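Local coordinates for protein p450 cytochrome, putative (Rippkaea orientalis, PDB 6Y01) that probably binds the molybdenum cofactor and carries it in the cell, as a Rossmann-fold Moco carrier protein of this phototrophic bacterium, at residues D[46-51]-D[70-75]; D[74-79]-D[93-98]; D[105-110]-D[129-134]; D[113-118]-D[136-141]. All blocks are in the same frame, centred on the assembly; numbering follows the deposited sequence.

Contact 1: D[46-51]-D[70-75]; sequences GWVLLT and EGLTIG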
loop_
_atom_site.group_PDB
_atom_site.type_symbol
_atom_site.label_atom_id
_atom_site.label_comp_id
_atom_site.label_asym_id
_atom_site.label_seq_id
_atom_site.Cartn_x
_atom_site.Cartn_y
_atom_site.Cartn_z
ATOM N N GLY D 46 1.252 -15.779 26.507
ATOM C CA GLY D 46 0.645 -16.487 25.369
ATOM C C GLY D 46 0.180 -15.552 24.279
ATOM O O GLY D 46 -0.618 -15.953 23.440
ATOM N N TRP D 47 0.675 -14.328 24.293
ATOM C CA TRP D 47 0.330 -13.309 23.273
ATOM C C TRP D 47 1.287 -13.406 22.103
ATOM O O TRP D 47 2.393 -13.925 22.234
ATOM C CB TRP D 47 0.347 -11.933 23.905
ATOM C CG TRP D 47 -0.617 -11.759 25.030
ATOM C CD1 TRP D 47 -1.686 -12.535 25.358
ATOM C CD2 TRP D 47 -0.575 -10.721 26.007
ATOM N NE1 TRP D 47 -2.329 -12.029 26.462
ATOM C CE2 TRP D 47 -1.661 -10.917 26.877
ATOM C CE3 TRP D 47 0.292 -9.645 26.230
ATOM C CZ2 TRP D 47 -1.891 -10.109 27.979
ATOM C CZ3 TRP D 47 0.071 -8.865 27.339
ATOM C CH2 TRP D 47 -1.023 -9.076 28.183
ATOM N N VAL D 48 0.869 -12.851 20.969
ATOM C CA VAL D 48 1.691 -12.814 19.763
ATOM C C VAL D 48 2.416 -11.475 19.723
ATOM O O VAL D 48 1.759 -10.413 19.992
ATOM C CB VAL D 48 0.822 -13.051 18.540
ATOM C CG1 VAL D 48 1.629 -12.927 17.269
ATOM C CG2 VAL D 48 0.151 -14.410 18.635
ATOM N N LEU D 49 3.677 -11.469 19.342
ATOM C CA LEU D 49 4.450 -10.236 19.166
ATOM C C LEU D 49 4.483 -9.894 17.704
ATOM O O LEU D 49 4.786 -10.727 16.873
ATOM C CB LEU D 49 5.885 -10.430 19.642
ATOM C CG LEU D 49 6.809 -9.246 19.357
ATOM C CD1 LEU D 49 6.466 -8.087 20.221
ATOM C CD2 LEU D 49 8.243 -9.638 19.593
ATOM N N LEU D 50 4.147 -8.621 17.415
ATOM C CA LEU D 50 4.268 -8.065 16.049
ATOM C C LEU D 50 5.273 -6.942 16.061
ATOM O O LEU D 50 5.230 -6.084 16.944
ATOM C CB LEU D 50 2.897 -7.606 15.524
ATOM C CG LEU D 50 2.924 -7.077 14.094
ATOM C CD1 LEU D 50 1.539 -7.141 13.485
ATOM C CD2 LEU D 50 3.262 -5.567 14.088
ATOM N N THR D 51 6.181 -6.950 15.108
ATOM C CA THR D 51 7.104 -5.816 14.894
ATOM C C THR D 51 7.223 -5.540 13.406
ATOM O O THR D 51 6.714 -6.296 12.571
ATOM C CB THR D 51 8.509 -6.144 15.441
ATOM O OG1 THR D 51 9.228 -6.982 14.518
ATOM C CG2 THR D 51 8.549 -6.689 16.865
ATOM N N GLU D 70 9.531 -18.755 23.985
ATOM C CA GLU D 70 8.833 -19.685 23.074
ATOM C C GLU D 70 7.534 -19.067 22.530
ATOM O O GLU D 70 6.610 -19.793 22.197
ATOM C CB GLU D 70 8.639 -21.031 23.755
ATOM C CG GLU D 70 9.958 -21.662 24.189
ATOM C CD GLU D 70 9.856 -23.033 24.769
ATOM O OE1 GLU D 70 8.859 -23.354 25.463
ATOM O OE2 GLU D 70 10.807 -23.739 24.520
ATOM N N GLY D 71 7.478 -17.745 22.376
ATOM C CA GLY D 71 6.330 -17.086 21.784
ATOM C C GLY D 71 6.440 -17.020 20.277
ATOM O O GLY D 71 7.520 -17.158 19.702
ATOM N N LEU D 72 5.293 -16.759 19.634
ATOM C CA LEU D 72 5.220 -16.546 18.181
ATOM C C LEU D 72 5.508 -15.082 17.858
ATOM O O LEU D 72 5.009 -14.175 18.561
ATOM C CB LEU D 72 3.830 -16.891 17.708
ATOM C CG LEU D 72 3.580 -16.785 16.210
ATOM C CD1 LEU D 72 4.387 -17.793 15.418
ATOM C CD2 LEU D 72 2.094 -16.947 15.935
ATOM N N THR D 73 6.335 -14.898 16.871
ATOM C CA THR D 73 6.717 -13.566 16.388
ATOM C C THR D 73 6.325 -13.366 14.932
ATOM O O THR D 73 6.567 -14.190 14.085
ATOM C CB THR D 73 8.206 -13.311 16.589
ATOM O OG1 THR D 73 8.918 -14.310 15.854
ATOM C CG2 THR D 73 8.567 -13.351 18.060
ATOM N N ILE D 74 5.751 -12.179 14.658
ATOM C CA ILE D 74 5.333 -11.775 13.305
ATOM C C ILE D 74 6.141 -10.526 12.948
ATOM O O ILE D 74 6.257 -9.613 13.807
ATOM C CB ILE D 74 3.850 -11.392 13.264
ATOM C CG1 ILE D 74 2.918 -12.380 13.941
ATOM C CG2 ILE D 74 3.442 -11.123 11.805
ATOM C CD1 ILE D 74 2.937 -13.785 13.379
ATOM N N GLY D 75 6.693 -10.524 11.745
ATOM C CA GLY D 75 7.389 -9.323 11.275
ATOM C C GLY D 75 6.717 -8.809 10.010
ATOM O O GLY D 75 6.479 -9.572 9.097
HETATM O O HOH W 1 5.212 -13.874 21.436
HETATM O O HOH W 2 2.860 -16.591 21.375
HETATM O O HOH W 3 8.810 -9.572 15.061
#
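The carbonyl oxygen of I74 is gripped by two donors: the backbone N of T51, 3.0 Å from I74 O, and a water that also bonds T51 OG1. That hydroxyl lies between the backbone N and carbonyl carbon of its own residue (chi1 79°), which turns it to the water bridge, and it also bonds G53 N just beyond the strand. One step back, I74 N donates to L49 O at 2.8 Å, and L49 N reaches L72 O at 3.1 Å. Ahead of this pairing, waters bridge the backbones: one donates to both W47 O and L72 O, while a second donates to W47 O and accepts from L72 N.

Side chains alternate between the two faces. On one, V48 CG1 meets I74 CG1 at 3.6 Å, the two branches crossing at a slant, and V48 lies alongside L72, both pointing the same way. I91 of a second subunit packs on V48, L72 and I74. On the other face L49 CD2 touches T73 CG2 at 4.0 Å, beneath helix 58-68, which sends S63 and A66 against L49 and A66 against T73. The paired segments 48-51 and 73-75 run 20° apart; with helix 58-68 between them, strands 48-51 and 73-77 form a parallel beta-alpha-beta unit, the repeating element of a Rossmann-type sheet.

Contact 2: D[74-79]-D[93-98]; sequences IGILPS and IVTGLG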
loop_
_atom_site.group_PDB
_atom_site.type_symbol
_atom_site.label_atom_id
_atom_site.label_comp_id
_atom_site.label_asym_id
_atom_site.label_seq_id
_atom_site.Cartn_x
_atom_site.Cartn_y
_atom_site.Cartn_z
ATOM N N ILE D 74 5.751 -12.179 14.658
ATOM C CA ILE D 74 5.333 -11.775 13.305
ATOM C C ILE D 74 6.141 -10.526 12.948
ATOM O O ILE D 74 6.257 -9.613 13.807
ATOM C CB ILE D 74 3.850 -11.392 13.264
ATOM C CG1 ILE D 74 2.918 -12.380 13.941
ATOM C CG2 ILE D 74 3.442 -11.123 11.805
ATOM C CD1 ILE D 74 2.937 -13.785 13.379
ATOM N N GLY D 75 6.693 -10.524 11.745
ATOM C CA GLY D 75 7.389 -9.323 11.275
ATOM C C GLY D 75 6.717 -8.809 10.010
ATOM O O GLY D 75 6.479 -9.572 9.097
ATOM N N ILE D 76 6.433 -7.505 9.990
ATOM C CA ILE D 76 5.787 -6.836 8.815
ATOM C C ILE D 76 6.904 -6.088 8.105
ATOM O O ILE D 76 7.304 -5.020 8.550
ATOM C CB ILE D 76 4.663 -5.898 9.234
ATOM C CG1 ILE D 76 3.672 -6.538 10.180
ATOM C CG2 ILE D 76 3.997 -5.365 8.000
ATOM C CD1 ILE D 76 3.008 -7.763 9.645
ATOM N N LEU D 77 7.421 -6.691 7.044
ATOM C CA LEU D 77 8.656 -6.226 6.423
ATOM C C LEU D 77 8.342 -5.190 5.368
ATOM O O LEU D 77 7.424 -5.379 4.551
ATOM C CB LEU D 77 9.405 -7.395 5.777
ATOM C CG LEU D 77 9.805 -8.544 6.738
ATOM C CD1 LEU D 77 10.521 -9.548 5.950
ATOM C CD2 LEU D 77 10.630 -8.041 7.839
ATOM N N PRO D 78 9.159 -4.134 5.303
ATOM C CA PRO D 78 8.958 -3.096 4.281
ATOM C C PRO D 78 9.499 -3.463 2.905
ATOM O O PRO D 78 9.087 -2.908 1.902
ATOM C CB PRO D 78 9.716 -1.900 4.881
ATOM C CG PRO D 78 10.838 -2.535 5.691
ATOM C CD PRO D 78 10.203 -3.774 6.264
ATOM N N SER D 79 10.448 -4.394 2.879
ATOM C CA SER D 79 11.137 -4.831 1.664
ATOM C C SER D 79 10.262 -5.770 0.818
ATOM O O SER D 79 9.213 -6.208 1.283
ATOM C CB SER D 79 12.432 -5.497 2.146
ATOM O OG SER D 79 12.956 -6.331 1.161
ATOM N N ILE D 93 5.894 -11.344 6.997
ATOM C CA ILE D 93 4.912 -10.782 6.052
ATOM C C ILE D 93 5.682 -9.781 5.203
ATOM O O ILE D 93 6.155 -8.778 5.726
ATOM C CB ILE D 93 3.753 -10.124 6.803
ATOM C CG1 ILE D 93 3.087 -11.065 7.784
ATOM C CG2 ILE D 93 2.741 -9.496 5.826
ATOM C CD1 ILE D 93 2.522 -12.301 7.175
ATOM N N VAL D 94 5.816 -10.089 3.933
ATOM C CA VAL D 94 6.676 -9.317 3.016
ATOM C C VAL D 94 5.740 -8.344 2.262
ATOM O O VAL D 94 4.888 -8.811 1.551
ATOM C CB VAL D 94 7.410 -10.211 2.026
ATOM C CG1 VAL D 94 8.291 -9.416 1.087
ATOM C CG2 VAL D 94 8.227 -11.275 2.806
ATOM N N THR D 95 5.900 -7.047 2.523
ATOM C CA THR D 95 4.883 -6.102 1.992
ATOM C C THR D 95 5.330 -5.439 0.702
ATOM O O THR D 95 4.434 -5.056 -0.053
ATOM C CB THR D 95 4.486 -5.051 3.021
ATOM O OG1 THR D 95 5.487 -4.073 3.181
ATOM C CG2 THR D 95 4.042 -5.670 4.324
ATOM N N GLY D 96 6.590 -5.156 0.513
ATOM C CA GLY D 96 7.074 -4.374 -0.603
ATOM C C GLY D 96 6.536 -2.925 -0.554
ATOM O O GLY D 96 6.504 -2.296 -1.602
ATOM N N LEU D 97 6.139 -2.436 0.619
ATOM C CA LEU D 97 5.505 -1.112 0.725
ATOM C C LEU D 97 6.402 -0.057 1.344
ATOM O O LEU D 97 5.965 1.099 1.453
ATOM C CB LEU D 97 4.263 -1.229 1.596
ATOM C CG LEU D 97 3.186 -2.196 1.143
ATOM C CD1 LEU D 97 2.110 -2.215 2.221
ATOM C CD2 LEU D 97 2.603 -1.838 -0.185
ATOM N N GLY D 98 7.644 -0.376 1.662
ATOM C CA GLY D 98 8.467 0.600 2.375
ATOM C C GLY D 98 7.818 1.071 3.668
ATOM O O GLY D 98 7.118 0.329 4.342
#
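I76 and I93 lie side by side and point the same way, I76 CD1 resting 3.8 Å from I93 CB. I74 comes to the same isoleucine at a slant, its CG2 branch meeting I93 CG1 at 4.0 Å. With chi1 of I76 at -50°, its CG2 branch stands anti to the backbone N and is placed against T95 CG2, 3.7 Å away, where the two side chains cross almost at a right angle. I104 and N105 of helix 102-108 cover I76 within the chain, while I104 of a second subunit packs on I93. L77 and V94 occupy the other face, their methyls only loosely in touch.

Between these two faces the parallel pairing is regular at first: I93 N donates to G75 O, and L77 N to I93 O, both at 2.8 Å. Past L77 and V94 the strands end, but the loops that follow stay bonded to each other. L77 O takes two donors from one residue, T95 N and, at 2.7 Å, T95 OG1, each tilted about 20° from the carbonyl plane. The same hydroxyl oxygen accepts from L97 N, closing an ST turn. G98 N then bonds P78 O in the carbonyl plane, on a lone pair, whereas G96 N approaches S79 O from well above its plane. P78 CB lies against G98 O at 3.5 Å.

The T95 hydroxyl therefore acts as donor and acceptor at once: with its proton committed to L77 O, it ties the end of strand 73-77 to the ST turn that follows strand 91-94 and fixes its own rotation.

Contact 3: D[105-110]-D[129-134]; sequences NVLSSD and LKNQKP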
loop_
_atom_site.group_PDB
_atom_site.type_symbol
_atom_site.label_atom_id
_atom_site.label_comp_id
_atom_site.label_asym_id
_atom_site.label_seq_id
_atom_site.Cartn_x
_atom_site.Cartn_y
_atom_site.Cartn_z
ATOM N N ASN D 105 1.120 -2.346 10.533
ATOM C CA ASN D 105 1.560 -2.703 11.901
ATOM C C ASN D 105 0.498 -2.289 12.910
ATOM O O ASN D 105 0.157 -2.982 13.827
ATOM C CB ASN D 105 2.879 -2.016 12.289
ATOM C CG ASN D 105 4.069 -2.401 11.423
ATOM O OD1 ASN D 105 3.952 -3.218 10.598
ATOM N ND2 ASN D 105 5.206 -1.706 11.560
ATOM N N VAL D 106 -0.009 -1.048 12.726
ATOM C CA VAL D 106 -0.929 -0.493 13.753
ATOM C C VAL D 106 -2.323 -1.061 13.614
ATOM O O VAL D 106 -2.946 -1.363 14.635
ATOM C CB VAL D 106 -0.831 1.015 13.907
ATOM C CG1 VAL D 106 0.624 1.456 14.161
ATOM C CG2 VAL D 106 -1.455 1.679 12.737
ATOM N N LEU D 107 -2.800 -1.253 12.386
ATOM C CA LEU D 107 -4.145 -1.815 12.213
ATOM C C LEU D 107 -4.222 -3.271 12.700
ATOM O O LEU D 107 -5.289 -3.721 13.102
ATOM C CB LEU D 107 -4.552 -1.748 10.748
ATOM C CG LEU D 107 -4.831 -0.316 10.217
ATOM C CD1 LEU D 107 -5.089 -0.413 8.716
ATOM C CD2 LEU D 107 -5.994 0.308 10.950
ATOM N N SER D 108 -3.096 -3.984 12.639
ATOM C CA SER D 108 -3.055 -5.418 13.012
ATOM C C SER D 108 -2.878 -5.641 14.509
ATOM O O SER D 108 -3.018 -6.785 14.955
ATOM C CB SER D 108 -1.928 -6.062 12.240
ATOM O OG SER D 108 -2.082 -5.997 10.852
ATOM N N SER D 109 -2.476 -4.633 15.246
ATOM C CA SER D 109 -2.129 -4.750 16.668
ATOM C C SER D 109 -3.361 -4.503 17.528
ATOM O O SER D 109 -4.161 -3.586 17.227
ATOM C CB SER D 109 -1.054 -3.781 17.039
ATOM O OG SER D 109 0.174 -4.022 16.375
ATOM N N ASP D 110 -3.554 -5.278 18.576
ATOM C CA ASP D 110 -4.578 -4.978 19.589
ATOM C C ASP D 110 -4.131 -3.818 20.472
ATOM O O ASP D 110 -4.966 -3.010 20.899
ATOM C CB ASP D 110 -4.889 -6.233 20.399
ATOM C CG ASP D 110 -5.532 -7.284 19.536
ATOM O OD1 ASP D 110 -6.532 -6.948 18.810
ATOM O OD2 ASP D 110 -5.060 -8.381 19.540
ATOM N N LEU D 129 -2.773 6.238 16.987
ATOM C CA LEU D 129 -3.750 7.120 17.678
ATOM C C LEU D 129 -4.803 7.648 16.694
ATOM O O LEU D 129 -5.947 7.712 17.077
ATOM C CB LEU D 129 -2.977 8.261 18.322
ATOM C CG LEU D 129 -2.103 7.861 19.510
ATOM C CD1 LEU D 129 -1.232 9.011 19.937
ATOM C CD2 LEU D 129 -2.935 7.369 20.666
ATOM N N LYS D 130 -4.435 7.905 15.448
ATOM C CA LYS D 130 -5.423 8.378 14.441
ATOM C C LYS D 130 -6.458 7.282 14.207
ATOM O O LYS D 130 -7.625 7.594 14.015
ATOM C CB LYS D 130 -4.713 8.780 13.162
ATOM C CG LYS D 130 -5.643 9.346 12.089
ATOM C CD LYS D 130 -4.884 9.934 10.950
ATOM C CE LYS D 130 -5.833 10.351 9.840
ATOM N NZ LYS D 130 -6.422 11.607 10.205
ATOM N N ASN D 131 -6.023 6.021 14.224
ATOM C CA ASN D 131 -6.893 4.824 14.045
ATOM C C ASN D 131 -7.588 4.427 15.357
ATOM O O ASN D 131 -8.308 3.442 15.345
ATOM C CB ASN D 131 -6.112 3.679 13.421
ATOM C CG ASN D 131 -5.718 3.820 11.979
ATOM O OD1 ASN D 131 -6.583 4.052 11.111
ATOM N ND2 ASN D 131 -4.445 3.733 11.667
ATOM N N GLN D 132 -7.435 5.198 16.434
ATOM C CA GLN D 132 -8.066 4.974 17.757
ATOM C C GLN D 132 -7.622 3.619 18.331
ATOM O O GLN D 132 -8.386 2.971 19.073
ATOM C CB GLN D 132 -9.587 5.105 17.649
ATOM C CG GLN D 132 -9.990 6.445 17.019
ATOM C CD GLN D 132 -10.544 7.389 18.037
ATOM O OE1 GLN D 132 -9.834 7.815 18.941
ATOM N NE2 GLN D 132 -11.811 7.689 17.901
ATOM N N LYS D 133 -6.393 3.226 18.026
ATOM C CA LYS D 133 -5.802 2.034 18.617
ATOM C C LYS D 133 -5.229 2.422 19.973
ATOM O O LYS D 133 -4.680 3.499 20.135
ATOM C CB LYS D 133 -4.671 1.478 17.741
ATOM C CG LYS D 133 -5.144 0.753 16.487
ATOM C CD LYS D 133 -5.764 -0.594 16.924
ATOM C CE LYS D 133 -5.970 -1.539 15.792
ATOM N NZ LYS D 133 -6.709 -2.689 16.276
ATOM N N PRO D 134 -5.274 1.509 20.974
ATOM C CA PRO D 134 -4.611 1.762 22.248
ATOM C C PRO D 134 -3.095 1.806 22.072
ATOM O O PRO D 134 -2.510 0.916 21.402
ATOM C CB PRO D 134 -5.002 0.561 23.134
ATOM C CG PRO D 134 -6.167 -0.036 22.449
ATOM C CD PRO D 134 -5.997 0.239 20.957
HETATM O O HOH W 4 -7.852 -2.582 13.080
HETATM O O HOH W 5 -6.845 -5.629 14.422
#
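K133 NZ donates to S109 O at 2.9 Å, coming in tilted 27° from the carbonyl plane. The lysine chain bends at chi2 (-72°) and then runs on extended, which lays its CE against the backbone: CE is 3.2 Å from V106 O. Two waters donate to L107 O and accept only weakly from K133 NZ. Beside this, L107 CD2 lies over the face of the N131 amide, 3.7 Å from N131 CG, while V106 CG2 comes to its ND2 end, 3.8 Å from N131 ND2; both side chains cross that of N131 at about a right angle. P134 CD rests 3.4 Å from D110 O.

In the next shell, S109 is steadied by its own hydroxyl, whose OG donates to N105 O at 2.8 Å. N131 ND2 is held by N103 OD1, and N131 itself follows helix 119-130, where Q132 in positive phi forms a Schellman motif. D110 turns its carboxylate to I17 N, at the start of strand 17-21, and V94 of a second subunit packs on L107.

Carbonyls at and just past the C-terminal end of helix 102-108 thus face the amino group of K133, an electrostatically favourable setting that, with D110's carboxylate nearby but not in contact, would probably favour its protonated form.

Contact 4: D[113-118]-D[136-141]; sequences IACGIG and ILLNDD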
loop_
_atom_site.group_PDB
_atom_site.type_symbol
_atom_site.label_atom_id
_atom_site.label_comp_id
_atom_site.label_asym_id
_atom_site.label_seq_id
_atom_site.Cartn_x
_atom_site.Cartn_y
_atom_site.Cartn_z
ATOM N N ILE D 113 2.855 -0.723 21.547
ATOM C CA ILE D 113 3.809 -0.168 22.513
ATOM C C ILE D 113 4.945 0.487 21.753
ATOM O O ILE D 113 5.562 -0.154 20.866
ATOM C CB ILE D 113 4.393 -1.262 23.431
ATOM C CG1 ILE D 113 3.301 -2.058 24.150
ATOM C CG2 ILE D 113 5.387 -0.643 24.379
ATOM C CD1 ILE D 113 3.816 -3.249 24.936
ATOM N N ALA D 114 5.215 1.737 22.106
ATOM C CA ALA D 114 6.372 2.455 21.585
ATOM C C ALA D 114 7.433 2.394 22.670
ATOM O O ALA D 114 7.299 3.036 23.717
ATOM C CB ALA D 114 6.034 3.896 21.218
ATOM N N CYS D 115 8.478 1.635 22.367
ATOM C CA CYS D 115 9.584 1.406 23.288
ATOM C C CYS D 115 10.756 2.227 22.791
ATOM O O CYS D 115 11.467 1.810 21.878
ATOM C CB CYS D 115 9.855 -0.101 23.343
ATOM S SG CYS D 115 11.174 -0.602 24.423
ATOM N N GLY D 116 10.933 3.401 23.383
ATOM C CA GLY D 116 11.843 4.431 22.890
ATOM C C GLY D 116 11.155 5.311 21.854
ATOM O O GLY D 116 9.973 5.162 21.552
ATOM N N ILE D 117 11.906 6.209 21.272
ATOM C CA ILE D 117 11.348 7.209 20.319
ATOM C C ILE D 117 12.359 7.444 19.219
ATOM O O ILE D 117 13.564 7.302 19.393
ATOM C CB ILE D 117 10.980 8.492 21.074
ATOM C CG1 ILE D 117 10.076 9.375 20.216
ATOM C CG2 ILE D 117 12.247 9.190 21.500
ATOM C CD1 ILE D 117 8.675 8.781 20.059
ATOM N N GLY D 118 11.866 7.779 18.071
ATOM C CA GLY D 118 12.615 8.057 16.853
ATOM C C GLY D 118 11.563 8.464 15.800
ATOM O O GLY D 118 10.353 8.423 16.079
ATOM N N ILE D 136 0.632 2.500 24.193
ATOM C CA ILE D 136 1.409 2.643 25.429
ATOM C C ILE D 136 2.778 3.176 25.068
ATOM O O ILE D 136 3.476 2.567 24.234
ATOM C CB ILE D 136 1.522 1.310 26.169
ATOM C CG1 ILE D 136 0.145 0.745 26.501
ATOM C CG2 ILE D 136 2.387 1.473 27.395
ATOM C CD1 ILE D 136 0.184 -0.690 27.012
ATOM N N LEU D 137 3.180 4.269 25.704
ATOM C CA LEU D 137 4.537 4.816 25.537
ATOM C C LEU D 137 5.412 4.342 26.689
ATOM O O LEU D 137 5.074 4.539 27.842
ATOM C CB LEU D 137 4.475 6.342 25.500
ATOM C CG LEU D 137 3.519 6.929 24.453
ATOM C CD1 LEU D 137 3.541 8.464 24.550
ATOM C CD2 LEU D 137 3.889 6.485 23.071
ATOM N N LEU D 138 6.547 3.793 26.327
ATOM C CA LEU D 138 7.595 3.373 27.297
ATOM C C LEU D 138 8.894 4.056 26.878
ATOM O O LEU D 138 9.637 3.534 26.027
ATOM C CB LEU D 138 7.668 1.842 27.327
ATOM C CG LEU D 138 8.664 1.299 28.326
ATOM C CD1 LEU D 138 8.212 1.493 29.750
ATOM C CD2 LEU D 138 8.838 -0.171 28.051
ATOM N N ASN D 139 9.084 5.288 27.357
ATOM C CA ASN D 139 10.231 6.093 26.921
ATOM C C ASN D 139 10.500 7.186 27.928
ATOM O O ASN D 139 9.704 7.367 28.862
ATOM C CB ASN D 139 10.040 6.683 25.522
ATOM C CG ASN D 139 8.958 7.723 25.420
ATOM O OD1 ASN D 139 8.870 8.635 26.252
ATOM N ND2 ASN D 139 8.110 7.526 24.434
ATOM N N ASP D 140 11.604 7.882 27.705
ATOM C CA ASP D 140 12.053 8.986 28.577
ATOM C C ASP D 140 11.977 10.305 27.815
ATOM O O ASP D 140 12.829 11.145 28.059
ATOM C CB ASP D 140 13.463 8.708 29.102
ATOM C CG ASP D 140 13.478 7.522 30.042
ATOM O OD1 ASP D 140 12.540 7.438 30.877
ATOM O OD2 ASP D 140 14.395 6.655 29.910
ATOM N N ASP D 141 10.986 10.447 26.929
ATOM C CA ASP D 141 10.812 11.650 26.086
ATOM C C ASP D 141 9.534 12.393 26.495
ATOM O O ASP D 141 8.456 12.119 25.946
ATOM C CB ASP D 141 10.769 11.291 24.601
ATOM C CG ASP D 141 10.844 12.512 23.709
ATOM O OD1 ASP D 141 11.831 13.202 23.779
ATOM O OD2 ASP D 141 9.845 12.802 23.002
#
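Anti to the carbonyl carbon at chi1 -54°, CG of L137 carries the CD2 methyl back across to A114, 3.8 Å from A114 CB. On the opposite face I113 has CG2 beside its own carbonyl carbon and 3.7 Å from I136 O, and C115 SG lies loosely against L138 CD2. A114 supplies two of the backbone bonds: A114 N donates to I136 O, and A114 O accepts from L138 N at 2.8 Å. G116 N, donating to L138 O at 2.9 Å, continues the pairing one residue past the strand.

Together with helix 119-130, which places T121 and V125 over A114, strands 111-115 and 135-138 make a parallel beta-alpha-beta unit of the Rossmann-type sheet, the segments 113-115 and 136-138 running 13° apart. Helices 29-44 and 162-176 cover the face of I113 and I136.

Beyond the strand ends loop residues meet. N139 CB sits 3.9 Å from G116 CA, and G116 O and N139 ND2 are buried there without a polar partner in the model. I117 CG2 meets D141 CB at 4.0 Å, the side chains crossing at about a right angle. N139 OD1 accepts from D141 N in an Asx turn, the donor standing 42° out of the amide plane, and also bonds Q145; D141, the N-cap of helix 142-151, turns OD2 to S144 N.

How the contacts relate
Contacts 1, 2 and 4 are buried pairings within one parallel sheet, whereas contact 3 is partly buried and joins the ends of two helices. Contacts 1 and 2 share strand 73-77 and touch directly, T51 O lying 2.9 Å from I76 N in a probable hydrogen bond. Contact 4 belongs to the other half of the sheet, across the centre of the chain, its centre about 19 Å from that of contact 1. In these three, regular backbone bonds run between largely apolar faces and give way to turns or water bridges at strand ends; contact 3 relies instead on a lysine and helix-end carbonyls. L50 packs against S108, linking contact 1 to contact 3.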